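Local coordinates for protein BIFUNCTIONAL PROTEIN Proline utilization A (PutA) (Corynebacterium freiburgense, PDB 5UX5) that probably oxidises proline to glutamate in two steps, through an FAD-dependent proline dehydrogenase and an NAD-dependent aldehyde dehydrogenase joined in one chain, at residues A[458-463]-A[471-476]. Residues are numbered along the deposited sequence; the frame is centred on the assembly and turned at random.
Sequences SRRLST and DSDPAL
Arg460 and Asp473 form a salt bridge between an ST turn and an Asx turn, two loop motifs in the connection between helices 438-450 and 477-484. NH1 of Arg460 donates to OD2 of Asp473 over 2.9 Å, with an N-H...O angle of 154°. It meets that oxygen on the syn side, tilted out of the carboxylate plane, while the carboxylate lies at the edge of the guanidinium with its plane turned 39° from it. The arginine chain turns about its CB-CG bond (chi2 -69°), which brings NH1 back to the acid as the two side chains cross at about a right angle. NE is spent on the backbone O of Tyr316, and this second bond would limit the rotation of the guanidinium. The other carboxylate oxygen, OD1 of Asp473, accepts from N of Ala475 at 2.8 Å, closing the Asx turn inside a type I turn that ends at Leu476, the N-cap residue of helix 477-484. The acid is thus gripped from both segments, and both residues of the pair are buried.

Beside the bridge, Leu476 lays CD1 and CD2 against the O and CB of Arg460. Toward the exposed Leu461 the contact slackens: its CD2 is 4.5 Å from CD2 of Leu476, a bare methyl touch. The pairing joins two parts of that long connection, and the side chain of Arg460 lies about 13 Å from the bound FAD of the proline dehydrogenase barrel. In the ST turn, OG of Ser458 is also hydrogen-bonded to OH of Tyr236 and accepts from N of Arg460 at 3.2 Å.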
# COMPACT_ATOMS: atom_id res chain seq x y z
N SER A 458 18.07 2.90 15.39
CA SER A 458 17.21 2.33 14.36
C SER A 458 17.17 3.21 13.10
O SER A 458 16.87 4.41 13.16
CB SER A 458 15.80 2.13 14.92
OG SER A 458 14.85 2.07 13.89
N ARG A 459 17.42 2.60 11.94
CA ARG A 459 17.37 3.33 10.68
C ARG A 459 16.04 4.03 10.46
O ARG A 459 15.99 5.04 9.73
CB ARG A 459 17.65 2.38 9.52
CG ARG A 459 18.94 1.64 9.64
CD ARG A 459 19.90 2.23 8.67
NE ARG A 459 19.82 1.64 7.34
CZ ARG A 459 19.98 2.32 6.23
NH1 ARG A 459 20.20 3.64 6.27
NH2 ARG A 459 19.93 1.69 5.07
N ARG A 460 14.96 3.54 11.08
CA ARG A 460 13.64 4.12 10.91
C ARG A 460 13.45 5.40 11.72
O ARG A 460 12.37 6.00 11.67
CB ARG A 460 12.58 3.09 11.30
CG ARG A 460 12.48 1.86 10.41
CD ARG A 460 11.94 2.22 9.02
NE ARG A 460 11.84 1.05 8.15
CZ ARG A 460 10.81 0.21 8.16
NH1 ARG A 460 9.79 0.43 8.99
NH2 ARG A 460 10.81 -0.85 7.35
N LEU A 461 14.46 5.84 12.48
CA LEU A 461 14.27 7.00 13.34
C LEU A 461 14.13 8.29 12.57
O LEU A 461 13.61 9.26 13.12
CB LEU A 461 15.41 7.14 14.34
CG LEU A 461 15.59 6.15 15.51
CD1 LEU A 461 16.88 6.50 16.24
CD2 LEU A 461 14.43 6.16 16.46
N SER A 462 14.60 8.34 11.33
CA SER A 462 14.36 9.47 10.45
C SER A 462 14.13 8.93 9.06
O SER A 462 14.15 7.72 8.83
CB SER A 462 15.53 10.46 10.45
OG SER A 462 16.66 9.87 9.81
N THR A 463 13.93 9.84 8.11
CA THR A 463 13.45 9.43 6.79
C THR A 463 14.29 10.04 5.68
O THR A 463 14.77 11.17 5.79
CB THR A 463 11.98 9.84 6.63
OG1 THR A 463 11.79 11.11 7.29
CG2 THR A 463 11.10 8.82 7.30
N ASP A 471 4.51 8.12 5.14
CA ASP A 471 3.50 7.78 6.14
C ASP A 471 4.12 7.61 7.52
O ASP A 471 5.33 7.43 7.69
CB ASP A 471 2.80 6.48 5.78
CG ASP A 471 1.97 6.60 4.55
OD1 ASP A 471 1.71 7.74 4.15
OD2 ASP A 471 1.55 5.56 3.99
N SER A 472 3.24 7.60 8.52
CA SER A 472 3.64 7.32 9.88
C SER A 472 4.11 5.87 10.00
O SER A 472 3.51 4.97 9.42
CB SER A 472 2.48 7.63 10.82
OG SER A 472 2.05 8.98 10.68
N ASP A 473 5.19 5.63 10.76
CA ASP A 473 5.78 4.30 10.87
C ASP A 473 5.43 3.66 12.22
O ASP A 473 6.06 3.96 13.23
CB ASP A 473 7.31 4.38 10.70
CG ASP A 473 7.97 3.01 10.59
OD1 ASP A 473 7.30 1.98 10.84
OD2 ASP A 473 9.18 2.96 10.23
N PRO A 474 4.47 2.73 12.27
CA PRO A 474 4.15 2.07 13.56
C PRO A 474 5.20 1.07 14.02
O PRO A 474 5.00 0.43 15.07
CB PRO A 474 2.80 1.39 13.29
CG PRO A 474 2.72 1.25 11.80
CD PRO A 474 3.59 2.30 11.17
N ALA A 475 6.30 0.90 13.27
CA ALA A 475 7.41 0.12 13.80
C ALA A 475 8.20 0.89 14.85
O ALA A 475 8.86 0.27 15.68
CB ALA A 475 8.36 -0.32 12.68
N LEU A 476 8.12 2.21 14.86
CA LEU A 476 8.72 2.99 15.93
C LEU A 476 7.80 3.03 17.15
O LEU A 476 6.61 3.32 17.01
CB LEU A 476 9.00 4.40 15.45
CG LEU A 476 9.79 4.54 14.16
CD1 LEU A 476 9.81 6.03 13.82
CD2 LEU A 476 11.19 3.94 14.28